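Local coordinates for type III secretion system effector protein ExoU (Pseudomonas fluorescens, PDB 4QMK) that is a type III secreted, patatin-like phospholipase effector that probably attacks host membranes after its phosphatidylinositol 4,5-bisphosphate-binding domain directs it to the plasma membrane, at residues E331-K336 with S423-Q428; N575-V580 with R603-A608; K623-R628 with T639-A644. All blocks are in the same frame, centred on the assembly; numbering follows the deposited sequence.

Interaction 1. Residues E331-K336 with S423-Q428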
ATOM      1  N   GLU A 331       4.924   7.055 -31.134  1.00 37.02           N
ATOM      2  CA  GLU A 331       4.825   5.964 -32.036  1.00 34.23           C
ATOM      3  C   GLU A 331       4.739   4.681 -31.191  1.00 32.52           C
ATOM      4  O   GLU A 331       5.446   4.525 -30.172  1.00 32.51           O
ATOM      5  CB  GLU A 331       6.039   5.950 -32.955  1.00 33.61           C
ATOM      6  CG  GLU A 331       6.086   4.793 -33.955  1.00 43.44           C
ATOM      7  CD  GLU A 331       5.258   4.989 -35.218  1.00 39.25           C
ATOM      8  OE1 GLU A 331       4.540   5.998 -35.328  1.00 44.25           O
ATOM      9  OE2 GLU A 331       5.339   4.108 -36.106  1.00 38.22           O
ATOM     10  N   ALA A 332       3.869   3.773 -31.607  1.00 26.08           N
ATOM     11  CA  ALA A 332       3.798   2.489 -30.990  1.00 24.55           C
ATOM     12  C   ALA A 332       4.198   1.413 -32.020  1.00 23.86           C
ATOM     13  O   ALA A 332       4.220   1.679 -33.234  1.00 23.98           O
ATOM     14  CB  ALA A 332       2.397   2.234 -30.522  1.00 23.39           C
ATOM     15  N   LEU A 333       4.524   0.227 -31.530  1.00 21.36           N
ATOM     16  CA  LEU A 333       4.643  -0.923 -32.386  1.00 24.17           C
ATOM     17  C   LEU A 333       3.710  -1.908 -31.706  1.00 25.02           C
ATOM     18  O   LEU A 333       3.919  -2.283 -30.540  1.00 27.38           O
ATOM     19  CB  LEU A 333       6.069  -1.467 -32.427  1.00 26.43           C
ATOM     20  CG  LEU A 333       6.244  -2.731 -33.259  1.00 27.31           C
ATOM     21  CD1 LEU A 333       5.852  -2.523 -34.701  1.00 26.49           C
ATOM     22  CD2 LEU A 333       7.709  -3.096 -33.228  1.00 30.35           C
ATOM     23  N   ILE A 334       2.653  -2.305 -32.395  1.00 23.05           N
ATOM     24  CA  ILE A 334       1.653  -3.154 -31.794  1.00 22.44           C
ATOM     25  C   ILE A 334       1.792  -4.437 -32.481  1.00 21.56           C
ATOM     26  O   ILE A 334       1.687  -4.491 -33.701  1.00 22.49           O
ATOM     27  CB  ILE A 334       0.234  -2.560 -32.023  1.00 22.00           C
ATOM     28  CG1 ILE A 334       0.162  -1.197 -31.335  1.00 24.13           C
ATOM     29  CG2 ILE A 334      -0.821  -3.506 -31.483  1.00 21.29           C
ATOM     30  CD1 ILE A 334      -1.004  -0.286 -31.773  1.00 25.24           C
ATOM     31  N   VAL A 335       2.010  -5.501 -31.757  1.00 23.93           N
ATOM     32  CA  VAL A 335       2.359  -6.803 -32.440  1.00 25.19           C
ATOM     33  C   VAL A 335       1.252  -7.779 -32.323  1.00 27.75           C
ATOM     34  O   VAL A 335       0.936  -8.183 -31.226  1.00 28.30           O
ATOM     35  CB  VAL A 335       3.612  -7.413 -31.827  1.00 25.19           C
ATOM     36  CG1 VAL A 335       4.007  -8.663 -32.573  1.00 27.30           C
ATOM     37  CG2 VAL A 335       4.741  -6.398 -31.883  1.00 24.58           C
ATOM     38  N   LYS A 336       0.618  -8.090 -33.458  1.00 31.58           N
ATOM     39  CA  LYS A 336      -0.466  -9.067 -33.541  1.00 34.68           C
ATOM     40  C   LYS A 336      -0.099 -10.263 -34.395  1.00 36.87           C
ATOM     41  O   LYS A 336       0.871 -10.254 -35.131  1.00 35.22           O
ATOM     42  CB  LYS A 336      -1.705  -8.446 -34.164  1.00 39.38           C
ATOM     43  CG  LYS A 336      -2.424  -7.558 -33.199  1.00 48.03           C
ATOM     44  CD  LYS A 336      -3.617  -6.841 -33.804  1.00 52.67           C
ATOM     45  CE  LYS A 336      -4.186  -5.888 -32.735  1.00 56.32           C
ATOM     46  NZ  LYS A 336      -5.440  -5.159 -33.104  1.00 56.80           N
ATOM     47  N   SER A 423      11.051  -5.875 -39.602  1.00 35.65           N
ATOM     48  CA  SER A 423      12.043  -5.048 -40.299  1.00 40.89           C
ATOM     49  C   SER A 423      11.341  -4.314 -41.434  1.00 38.69           C
ATOM     50  O   SER A 423      11.562  -3.123 -41.634  1.00 37.10           O
ATOM     51  CB  SER A 423      13.189  -5.889 -40.910  1.00 45.53           C
ATOM     52  OG  SER A 423      14.194  -6.179 -39.963  1.00 52.40           O
ATOM     53  N   GLY A 424      10.492  -5.030 -42.175  1.00 34.86           N
ATOM     54  CA  GLY A 424       9.764  -4.418 -43.294  1.00 34.02           C
ATOM     55  C   GLY A 424       8.865  -3.308 -42.783  1.00 34.36           C
ATOM     56  O   GLY A 424       8.800  -2.232 -43.344  1.00 32.65           O
ATOM     57  N   HIS A 425       8.225  -3.559 -41.653  1.00 32.40           N
ATOM     58  CA  HIS A 425       7.339  -2.616 -41.120  1.00 30.03           C
ATOM     59  C   HIS A 425       8.107  -1.366 -40.637  1.00 33.05           C
ATOM     60  O   HIS A 425       7.709  -0.246 -40.889  1.00 32.95           O
ATOM     61  CB  HIS A 425       6.561  -3.247 -39.994  1.00 27.94           C
ATOM     62  CG  HIS A 425       5.612  -2.307 -39.347  1.00 27.67           C
ATOM     63  ND1 HIS A 425       5.952  -1.554 -38.255  1.00 28.80           N
ATOM     64  CD2 HIS A 425       4.347  -1.963 -39.661  1.00 26.69           C
ATOM     65  CE1 HIS A 425       4.930  -0.794 -37.908  1.00 27.66           C
ATOM     66  NE2 HIS A 425       3.952  -1.011 -38.761  1.00 26.83           N
ATOM     67  N   LEU A 426       9.235  -1.562 -39.972  1.00 35.19           N
ATOM     68  CA  LEU A 426      10.004  -0.430 -39.418  1.00 31.86           C
ATOM     69  C   LEU A 426      10.543   0.424 -40.524  1.00 31.57           C
ATOM     70  O   LEU A 426      10.580   1.633 -40.388  1.00 33.38           O
ATOM     71  CB  LEU A 426      11.144  -0.944 -38.536  1.00 31.18           C
ATOM     72  CG  LEU A 426      10.671  -1.694 -37.283  1.00 29.88           C
ATOM     73  CD1 LEU A 426      11.813  -2.247 -36.508  1.00 29.54           C
ATOM     74  CD2 LEU A 426       9.859  -0.749 -36.388  1.00 30.04           C
ATOM     75  N   GLN A 427      10.897  -0.199 -41.646  1.00 31.90           N
ATOM     76  CA  GLN A 427      11.418   0.522 -42.790  1.00 33.79           C
ATOM     77  C   GLN A 427      10.329   1.366 -43.432  1.00 34.21           C
ATOM     78  O   GLN A 427      10.527   2.545 -43.676  1.00 33.84           O
ATOM     79  CB  GLN A 427      12.022  -0.444 -43.804  1.00 38.22           C
ATOM     80  CG  GLN A 427      13.395  -1.032 -43.443  1.00 41.64           C
ATOM     81  CD  GLN A 427      14.538  -0.014 -43.525  1.00 48.95           C
ATOM     82  OE1 GLN A 427      14.684   0.862 -42.661  1.00 54.64           O
ATOM     83  NE2 GLN A 427      15.350  -0.119 -44.582  1.00 49.72           N
ATOM     84  N   GLN A 428       9.165   0.776 -43.670  1.00 36.37           N
ATOM     85  CA  GLN A 428       8.012   1.463 -44.272  1.00 33.84           C
ATOM     86  C   GLN A 428       7.609   2.651 -43.436  1.00 30.85           C
ATOM     87  O   GLN A 428       7.230   3.717 -43.953  1.00 31.71           O
ATOM     88  CB  GLN A 428       6.840   0.493 -44.390  1.00 37.75           C
ATOM     89  CG  GLN A 428       5.529   1.111 -44.869  1.00 46.63           C
ATOM     90  CD  GLN A 428       5.657   1.609 -46.297  1.00 60.35           C
ATOM     91  OE1 GLN A 428       6.230   0.915 -47.140  1.00 73.87           O
ATOM     92  NE2 GLN A 428       5.160   2.822 -46.576  1.00 60.17           N
TER
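L333 meets H425 and L426 where strand 332-337 faces helix 408-431. Its CB points at the helix without reaching it, and because CG stands anti to the backbone N (chi1 177°) the branch is carried outward from the sheet. CG divides the chain between two helix residues. CD1 goes to the imidazole, 3.7 Å from H425 ND1 and 3.8 Å from H425 CE1, so it approaches the ND1-CE1 bond obliquely. CD2 turns to L426, whose CD2 is 4.5 Å from L333 CD2, a looser apolar approach. The side chains of L333 and H425 run past each other in opposite directions.

The imidazole is fixed from its other nitrogen: H425 NE2 bonds to E380 O, just before strand 382-389, while the side chain also rests on V383. E331, one of whose carboxylate oxygens forms a salt bridge with R429, lies further along the same face. Strand 332-337 runs parallel between strands 68-72 and 382-389 in the mixed sheet of the patatin-like phospholipase fold, and L333 also touches L88 of helix 81-90.

A polar ring serves here partly as an apolar surface. With NE2 donating to a carbonyl and a methyl beside ND1, H425 is tied by one directional bond to the backbone at the end of helix 374-380, while its contact with L333 is van der Waals only, with no hydrogen bond between the segments.

Interaction 2. Residues N575-V580 with R603-A608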
ATOM      1  N   ASN A 575     -11.164   6.591 -17.091  1.00 25.14           N
ATOM      2  CA  ASN A 575     -11.368   5.639 -16.066  1.00 24.17           C
ATOM      3  C   ASN A 575     -12.779   5.103 -15.991  1.00 23.80           C
ATOM      4  O   ASN A 575     -12.950   3.895 -15.878  1.00 22.30           O
ATOM      5  CB  ASN A 575     -10.874   6.182 -14.773  1.00 25.14           C
ATOM      6  CG  ASN A 575      -9.356   6.198 -14.734  1.00 28.48           C
ATOM      7  OD1 ASN A 575      -8.734   5.308 -15.265  1.00 37.11           O
ATOM      8  ND2 ASN A 575      -8.767   7.211 -14.161  1.00 29.95           N
ATOM      9  N   PHE A 576     -13.768   5.997 -16.167  1.00 23.18           N
ATOM     10  CA  PHE A 576     -15.151   5.675 -16.067  1.00 21.74           C
ATOM     11  C   PHE A 576     -15.484   4.750 -17.222  1.00 23.83           C
ATOM     12  O   PHE A 576     -16.174   3.724 -17.047  1.00 23.72           O
ATOM     13  CB  PHE A 576     -15.988   6.945 -16.107  1.00 21.63           C
ATOM     14  CG  PHE A 576     -17.453   6.696 -16.075  1.00 20.16           C
ATOM     15  CD1 PHE A 576     -18.082   6.367 -14.902  1.00 21.09           C
ATOM     16  CD2 PHE A 576     -18.185   6.753 -17.223  1.00 20.63           C
ATOM     17  CE1 PHE A 576     -19.433   6.058 -14.880  1.00 22.04           C
ATOM     18  CE2 PHE A 576     -19.558   6.490 -17.229  1.00 20.82           C
ATOM     19  CZ  PHE A 576     -20.188   6.131 -16.053  1.00 21.13           C
ATOM     20  N   ILE A 577     -14.953   5.104 -18.387  1.00 24.41           N
ATOM     21  CA  ILE A 577     -15.103   4.315 -19.592  1.00 25.23           C
ATOM     22  C   ILE A 577     -14.618   2.923 -19.419  1.00 25.89           C
ATOM     23  O   ILE A 577     -15.301   1.986 -19.686  1.00 27.09           O
ATOM     24  CB  ILE A 577     -14.371   4.962 -20.770  1.00 24.34           C
ATOM     25  CG1 ILE A 577     -15.191   6.192 -21.240  1.00 25.07           C
ATOM     26  CG2 ILE A 577     -14.246   3.997 -21.929  1.00 23.81           C
ATOM     27  CD1 ILE A 577     -14.522   7.088 -22.271  1.00 25.40           C
ATOM     28  N   ARG A 578     -13.435   2.797 -18.902  1.00 29.72           N
ATOM     29  CA  ARG A 578     -12.774   1.492 -18.777  1.00 29.10           C
ATOM     30  C   ARG A 578     -13.429   0.628 -17.715  1.00 27.53           C
ATOM     31  O   ARG A 578     -13.574  -0.538 -17.883  1.00 29.81           O
ATOM     32  CB  ARG A 578     -11.317   1.773 -18.375  1.00 31.97           C
ATOM     33  CG  ARG A 578     -10.441   0.564 -18.413  1.00 38.35           C
ATOM     34  CD  ARG A 578      -9.658   0.387 -17.142  1.00 41.18           C
ATOM     35  NE  ARG A 578      -8.594   1.347 -16.984  1.00 44.51           N
ATOM     36  CZ  ARG A 578      -8.033   1.606 -15.818  1.00 46.30           C
ATOM     37  NH1 ARG A 578      -8.418   0.959 -14.736  1.00 48.25           N
ATOM     38  NH2 ARG A 578      -7.090   2.510 -15.731  1.00 56.51           N
ATOM     39  N   GLU A 579     -13.873   1.248 -16.644  1.00 25.74           N
ATOM     40  CA  GLU A 579     -14.313   0.563 -15.453  1.00 28.06           C
ATOM     41  C   GLU A 579     -15.852   0.421 -15.306  1.00 27.79           C
ATOM     42  O   GLU A 579     -16.339  -0.425 -14.596  1.00 26.15           O
ATOM     43  CB  GLU A 579     -13.757   1.366 -14.272  1.00 32.65           C
ATOM     44  CG  GLU A 579     -13.282   0.575 -13.072  1.00 41.01           C
ATOM     45  CD  GLU A 579     -12.079  -0.331 -13.373  1.00 41.14           C
ATOM     46  OE1 GLU A 579     -12.093  -1.480 -12.859  1.00 45.30           O
ATOM     47  OE2 GLU A 579     -11.179   0.079 -14.139  1.00 34.36           O
ATOM     48  N   VAL A 580     -16.610   1.236 -16.010  1.00 28.19           N
ATOM     49  CA  VAL A 580     -18.040   1.184 -15.916  1.00 27.53           C
ATOM     50  C   VAL A 580     -18.711   0.900 -17.269  1.00 26.89           C
ATOM     51  O   VAL A 580     -19.561  -0.001 -17.390  1.00 32.40           O
ATOM     52  CB  VAL A 580     -18.587   2.496 -15.378  1.00 28.83           C
ATOM     53  CG1 VAL A 580     -20.098   2.419 -15.336  1.00 30.76           C
ATOM     54  CG2 VAL A 580     -18.053   2.771 -14.000  1.00 28.64           C
ATOM     55  N   ARG A 603     -18.213   8.907 -26.659  1.00 33.47           N
ATOM     56  CA  ARG A 603     -17.841  10.121 -27.421  1.00 36.91           C
ATOM     57  C   ARG A 603     -18.009  11.378 -26.580  1.00 36.17           C
ATOM     58  O   ARG A 603     -17.102  12.173 -26.463  1.00 39.86           O
ATOM     59  CB  ARG A 603     -18.684  10.291 -28.668  1.00 44.71           C
ATOM     60  CG  ARG A 603     -18.423   9.281 -29.752  1.00 53.94           C
ATOM     61  CD  ARG A 603     -19.403   9.461 -30.917  1.00 70.11           C
ATOM     62  NE  ARG A 603     -19.423   8.288 -31.808  1.00 83.23           N
ATOM     63  CZ  ARG A 603     -20.205   7.212 -31.647  1.00 90.51           C
ATOM     64  NH1 ARG A 603     -21.069   7.131 -30.633  1.00 84.92           N
ATOM     65  NH2 ARG A 603     -20.121   6.203 -32.509  1.00101.43           N
ATOM     66  N   ASP A 604     -19.176  11.556 -25.979  1.00 37.51           N
ATOM     67  CA  ASP A 604     -19.435  12.760 -25.198  1.00 36.53           C
ATOM     68  C   ASP A 604     -18.373  12.873 -24.112  1.00 37.06           C
ATOM     69  O   ASP A 604     -17.909  13.940 -23.853  1.00 36.83           O
ATOM     70  CB  ASP A 604     -20.840  12.729 -24.581  1.00 36.69           C
ATOM     71  CG  ASP A 604     -21.947  12.698 -25.647  1.00 42.25           C
ATOM     72  OD1 ASP A 604     -21.691  13.115 -26.792  1.00 46.82           O
ATOM     73  OD2 ASP A 604     -23.075  12.225 -25.362  1.00 54.52           O
ATOM     74  N   LEU A 605     -17.980  11.750 -23.500  1.00 35.29           N
ATOM     75  CA  LEU A 605     -17.000  11.766 -22.436  1.00 34.86           C
ATOM     76  C   LEU A 605     -15.635  12.178 -22.968  1.00 40.18           C
ATOM     77  O   LEU A 605     -14.856  12.795 -22.253  1.00 44.76           O
ATOM     78  CB  LEU A 605     -16.886  10.411 -21.763  1.00 31.13           C
ATOM     79  CG  LEU A 605     -17.882  10.170 -20.629  1.00 30.19           C
ATOM     80  CD1 LEU A 605     -17.734   8.755 -20.123  1.00 30.59           C
ATOM     81  CD2 LEU A 605     -17.697  11.087 -19.466  1.00 29.86           C
ATOM     82  N   GLY A 606     -15.335  11.830 -24.208  1.00 39.78           N
ATOM     83  CA  GLY A 606     -14.094  12.249 -24.791  1.00 41.50           C
ATOM     84  C   GLY A 606     -14.100  13.741 -25.065  1.00 44.72           C
ATOM     85  O   GLY A 606     -13.083  14.307 -25.352  1.00 45.94           O
ATOM     86  N   GLU A 607     -15.250  14.378 -24.909  1.00 46.60           N
ATOM     87  CA  GLU A 607     -15.424  15.771 -25.235  1.00 50.93           C
ATOM     88  C   GLU A 607     -15.530  16.631 -23.965  1.00 45.44           C
ATOM     89  O   GLU A 607     -15.577  17.848 -24.016  1.00 47.50           O
ATOM     90  CB  GLU A 607     -16.743  15.872 -26.009  1.00 62.08           C
ATOM     91  CG  GLU A 607     -16.739  16.753 -27.237  1.00 76.35           C
ATOM     92  CD  GLU A 607     -15.972  16.129 -28.400  1.00 89.82           C
ATOM     93  OE1 GLU A 607     -16.161  16.601 -29.545  1.00107.95           O
ATOM     94  OE2 GLU A 607     -15.187  15.176 -28.174  1.00 88.71           O
ATOM     95  N   ALA A 608     -15.562  15.973 -22.827  1.00 39.66           N
ATOM     96  CA  ALA A 608     -15.824  16.625 -21.572  1.00 40.52           C
ATOM     97  C   ALA A 608     -14.627  17.326 -20.925  1.00 40.41           C
ATOM     98  O   ALA A 608     -13.586  16.703 -20.689  1.00 37.22           O
ATOM     99  CB  ALA A 608     -16.328  15.591 -20.621  1.00 39.07           C
TER
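I577 and L605 are the facing backbone positions, their CA atoms 8.2 Å apart, where helix 555-585, widened by a pi-type turn at 577-580, passes the C-terminal end of helix 592-606. L605 reaches across with one branch. Its CD1 comes up to the rim of the F576 ring, near the ring plane and 3.6 Å from F576 CD2, and the two side chains cross at about a right angle. The same methyl lies 3.8 Å from I577 CG1. I577 runs past L605 in the opposite direction, and its own CD1 comes to 4.1 Å from L605 CB. With I577 CG1 anti to the carbonyl carbon (chi1 -74°), the longer arm of the isoleucine is laid toward the neighbouring helix.

F576 is held on other sides too: V580 CB lies 3.7 Å above one ring face, offset toward the rim, and W647 meets the ring edge-to-face. L605 also touches F614 and V617 of helix 611-624, so three helices of the ExoU C-terminal domain converge here. On helix 555-585, R578 NH1 and E579 OE2 pair in a salt bridge. Between the two segments no hydrogen bond forms; cohesion between them probably rests on van der Waals contact and the burial of apolar surface.

Interaction 3. Residues K623-R628 with T639-A644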
ATOM      1  N   LYS A 623     -30.572   8.082 -16.281  1.00 34.17           N
ATOM      2  CA  LYS A 623     -31.925   8.323 -16.754  1.00 37.68           C
ATOM      3  C   LYS A 623     -32.455   7.317 -17.788  1.00 40.41           C
ATOM      4  O   LYS A 623     -33.635   6.961 -17.755  1.00 37.09           O
ATOM      5  CB  LYS A 623     -31.982   9.698 -17.353  1.00 40.63           C
ATOM      6  CG  LYS A 623     -33.368  10.162 -17.724  1.00 47.40           C
ATOM      7  CD  LYS A 623     -33.350  11.646 -18.075  1.00 55.36           C
ATOM      8  CE  LYS A 623     -34.748  12.264 -18.088  1.00 63.73           C
ATOM      9  NZ  LYS A 623     -34.652  13.758 -18.246  1.00 68.09           N
ATOM     10  N   HIS A 624     -31.575   6.824 -18.667  1.00 39.33           N
ATOM     11  CA  HIS A 624     -32.015   5.973 -19.753  1.00 35.96           C
ATOM     12  C   HIS A 624     -31.542   4.538 -19.748  1.00 34.44           C
ATOM     13  O   HIS A 624     -32.133   3.710 -20.431  1.00 34.21           O
ATOM     14  CB  HIS A 624     -31.573   6.585 -21.062  1.00 35.77           C
ATOM     15  CG  HIS A 624     -32.074   7.963 -21.288  1.00 40.15           C
ATOM     16  ND1 HIS A 624     -33.317   8.223 -21.821  1.00 44.14           N
ATOM     17  CD2 HIS A 624     -31.480   9.165 -21.104  1.00 40.76           C
ATOM     18  CE1 HIS A 624     -33.483   9.532 -21.916  1.00 46.42           C
ATOM     19  NE2 HIS A 624     -32.375  10.123 -21.501  1.00 45.22           N
ATOM     20  N   TYR A 625     -30.452   4.225 -19.067  1.00 32.54           N
ATOM     21  CA  TYR A 625     -29.959   2.854 -19.103  1.00 32.15           C
ATOM     22  C   TYR A 625     -31.028   1.938 -18.535  1.00 33.18           C
ATOM     23  O   TYR A 625     -31.550   2.260 -17.514  1.00 35.29           O
ATOM     24  CB  TYR A 625     -28.738   2.708 -18.251  1.00 30.78           C
ATOM     25  CG  TYR A 625     -28.130   1.355 -18.331  1.00 28.88           C
ATOM     26  CD1 TYR A 625     -27.271   1.058 -19.307  1.00 31.44           C
ATOM     27  CD2 TYR A 625     -28.432   0.374 -17.420  1.00 30.67           C
ATOM     28  CE1 TYR A 625     -26.704  -0.204 -19.419  1.00 32.88           C
ATOM     29  CE2 TYR A 625     -27.820  -0.863 -17.467  1.00 29.72           C
ATOM     30  CZ  TYR A 625     -26.964  -1.154 -18.480  1.00 31.10           C
ATOM     31  OH  TYR A 625     -26.355  -2.393 -18.579  1.00 30.91           O
ATOM     32  N   ARG A 626     -31.353   0.838 -19.218  1.00 32.18           N
ATOM     33  CA  ARG A 626     -32.355  -0.140 -18.764  1.00 33.77           C
ATOM     34  C   ARG A 626     -31.794  -1.551 -18.468  1.00 34.86           C
ATOM     35  O   ARG A 626     -31.232  -2.181 -19.346  1.00 31.02           O
ATOM     36  CB  ARG A 626     -33.358  -0.329 -19.889  1.00 35.07           C
ATOM     37  CG  ARG A 626     -34.096   0.924 -20.349  1.00 40.03           C
ATOM     38  CD  ARG A 626     -35.004   1.512 -19.285  1.00 42.57           C
ATOM     39  NE  ARG A 626     -35.876   0.493 -18.731  1.00 45.67           N
ATOM     40  CZ  ARG A 626     -37.105   0.706 -18.262  1.00 50.61           C
ATOM     41  NH1 ARG A 626     -37.639   1.940 -18.276  1.00 46.30           N
ATOM     42  NH2 ARG A 626     -37.827  -0.343 -17.801  1.00 49.39           N
ATOM     43  N   ALA A 627     -32.013  -2.071 -17.266  1.00 38.01           N
ATOM     44  CA  ALA A 627     -31.564  -3.445 -16.896  1.00 39.23           C
ATOM     45  C   ALA A 627     -32.706  -4.457 -16.760  1.00 41.32           C
ATOM     46  O   ALA A 627     -33.862  -4.063 -16.683  1.00 43.08           O
ATOM     47  CB  ALA A 627     -30.821  -3.388 -15.586  1.00 40.20           C
ATOM     48  N   ARG A 628     -32.399  -5.764 -16.749  1.00 46.03           N
ATOM     49  CA  ARG A 628     -33.468  -6.768 -16.551  1.00 53.76           C
ATOM     50  C   ARG A 628     -33.524  -7.041 -15.067  1.00 54.28           C
ATOM     51  O   ARG A 628     -32.502  -6.919 -14.384  1.00 50.79           O
ATOM     52  CB  ARG A 628     -33.232  -8.110 -17.284  1.00 58.63           C
ATOM     53  CG  ARG A 628     -32.871  -8.033 -18.764  1.00 67.01           C
ATOM     54  CD  ARG A 628     -34.040  -7.948 -19.735  1.00 64.19           C
ATOM     55  NE  ARG A 628     -34.695  -9.239 -19.891  1.00 66.67           N
ATOM     56  CZ  ARG A 628     -35.455  -9.597 -20.932  1.00 59.67           C
ATOM     57  NH1 ARG A 628     -35.655  -8.782 -21.973  1.00 55.45           N
ATOM     58  NH2 ARG A 628     -36.004 -10.793 -20.941  1.00 56.84           N
ATOM     59  N   THR A 639     -25.112  -3.116 -11.764  1.00 44.41           N
ATOM     60  CA  THR A 639     -24.286  -2.096 -11.195  1.00 41.97           C
ATOM     61  C   THR A 639     -24.212  -0.807 -12.079  1.00 33.95           C
ATOM     62  O   THR A 639     -23.756   0.173 -11.588  1.00 34.09           O
ATOM     63  CB  THR A 639     -22.866  -2.624 -10.859  1.00 41.18           C
ATOM     64  OG1 THR A 639     -22.157  -2.955 -12.066  1.00 38.53           O
ATOM     65  CG2 THR A 639     -22.921  -3.856  -9.901  1.00 41.13           C
ATOM     66  N   THR A 640     -24.702  -0.776 -13.325  1.00 29.38           N
ATOM     67  CA  THR A 640     -24.398   0.363 -14.216  1.00 27.43           C
ATOM     68  C   THR A 640     -24.946   1.717 -13.760  1.00 29.30           C
ATOM     69  O   THR A 640     -24.210   2.723 -13.725  1.00 28.73           O
ATOM     70  CB  THR A 640     -24.816   0.118 -15.695  1.00 27.26           C
ATOM     71  OG1 THR A 640     -24.294  -1.123 -16.174  1.00 27.87           O
ATOM     72  CG2 THR A 640     -24.312   1.203 -16.630  1.00 26.42           C
ATOM     73  N   VAL A 641     -26.229   1.765 -13.463  1.00 27.44           N
ATOM     74  CA  VAL A 641     -26.831   2.976 -12.994  1.00 29.71           C
ATOM     75  C   VAL A 641     -26.230   3.339 -11.659  1.00 30.80           C
ATOM     76  O   VAL A 641     -25.968   4.500 -11.405  1.00 36.09           O
ATOM     77  CB  VAL A 641     -28.408   2.863 -12.884  1.00 30.64           C
ATOM     78  CG1 VAL A 641     -29.013   4.076 -12.202  1.00 30.37           C
ATOM     79  CG2 VAL A 641     -29.022   2.715 -14.269  1.00 30.23           C
ATOM     80  N   GLU A 642     -26.038   2.350 -10.804  0.50 31.45           N
ATOM     81  CA  GLU A 642     -25.477   2.584  -9.470  0.50 34.05           C
ATOM     82  C   GLU A 642     -24.066   3.163  -9.557  0.50 35.46           C
ATOM     83  O   GLU A 642     -23.740   4.140  -8.869  0.50 37.26           O
ATOM     84  CB  GLU A 642     -25.492   1.292  -8.672  0.50 35.60           C
ATOM     85  CG  GLU A 642     -26.901   0.866  -8.301  0.50 37.55           C
ATOM     86  CD  GLU A 642     -27.573   1.940  -7.511  0.50 40.33           C
ATOM     87  OE1 GLU A 642     -27.004   2.253  -6.446  0.50 45.00           O
ATOM     88  OE2 GLU A 642     -28.622   2.485  -7.957  0.50 38.47           O
ATOM     89  N   GLN A 643     -23.244   2.579 -10.422  1.00 34.23           N
ATOM     90  CA  GLN A 643     -21.883   3.080 -10.645  1.00 37.04           C
ATOM     91  C   GLN A 643     -21.924   4.502 -11.244  1.00 36.99           C
ATOM     92  O   GLN A 643     -21.185   5.389 -10.815  1.00 35.81           O
ATOM     93  CB  GLN A 643     -21.115   2.127 -11.554  1.00 36.78           C
ATOM     94  CG  GLN A 643     -20.743   0.810 -10.885  1.00 39.46           C
ATOM     95  CD  GLN A 643     -20.242  -0.223 -11.877  1.00 44.45           C
ATOM     96  OE1 GLN A 643     -21.004  -0.778 -12.702  1.00 46.44           O
ATOM     97  NE2 GLN A 643     -18.966  -0.522 -11.789  1.00 44.06           N
ATOM     98  N   ALA A 644     -22.842   4.733 -12.178  1.00 36.15           N
ATOM     99  CA  ALA A 644     -22.974   6.046 -12.792  1.00 36.02           C
ATOM    100  C   ALA A 644     -23.235   7.097 -11.740  1.00 39.29           C
ATOM    101  O   ALA A 644     -22.701   8.169 -11.843  1.00 43.38           O
ATOM    102  CB  ALA A 644     -24.070   6.057 -13.826  1.00 35.99           C
TER
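Y625 lays one face of its ring against T640, the two side chains crossing at about a right angle. T640 CB stands 3.9 Å from the ring centroid and 20° off the ring normal, a CH-pi contact displaced toward the phenolic end, where CB comes to 3.6 Å from Y625 CE2. The threonine's two branches divide the ring between them: CG2 spreads over the other long side, 3.9 Å from Y625 CE1, while OG1 sits near the phenol, 3.4 Å from Y625 OH. V641 approaches obliquely nearer the root of the side chain, its CG2 4.0 Å from Y625 CD2 and equally far from the tyrosine CB.

Y625 is the first residue to leave helical geometry after helix 611-624, and with CG anti to the backbone N (chi1 -176°) its ring is sent across to the first turn of helix 639-646. Both elements belong to the ExoU C-terminal domain, whose helices 555-585, 592-606, 611-624 and 639-646 gather in a helical bundle consistent with the membrane localization domain of these phospholipases.

The polar ends are buried but well supplied. S584 OG, from helix 555-585, hydrogen-bonds to both Y625 OH and T640 OG1, bridging the two hydroxyls. Q590 NE2 adds a bond to the phenol, and R254 NH2, from outermost strand 254-260 of the mixed sheet, adds one to the threonine. L597 and L598 of helix 592-606 also touch the tyrosine.

Along the chain the three contacts come in series, each closing before the next opens. Interaction 1 belongs to the patatin-like sheet and the helix packed on it, whereas interactions 2 and 3 lie in the C-terminal helical domain. The centre of interaction 1 is 29 Å from that of interaction 2 and 41 Å from that of interaction 3, with no touch. The last two have centres 15 Å apart and do meet: V580 of helix 555-585 packs on Q643 of helix 639-646, and F576 on A644. Interaction 1 thus belongs to the phospholipase core and interactions 2 and 3 to the probable membrane-targeting bundle, the two joined where R157 of helix 140-157 touches T639 and Q643.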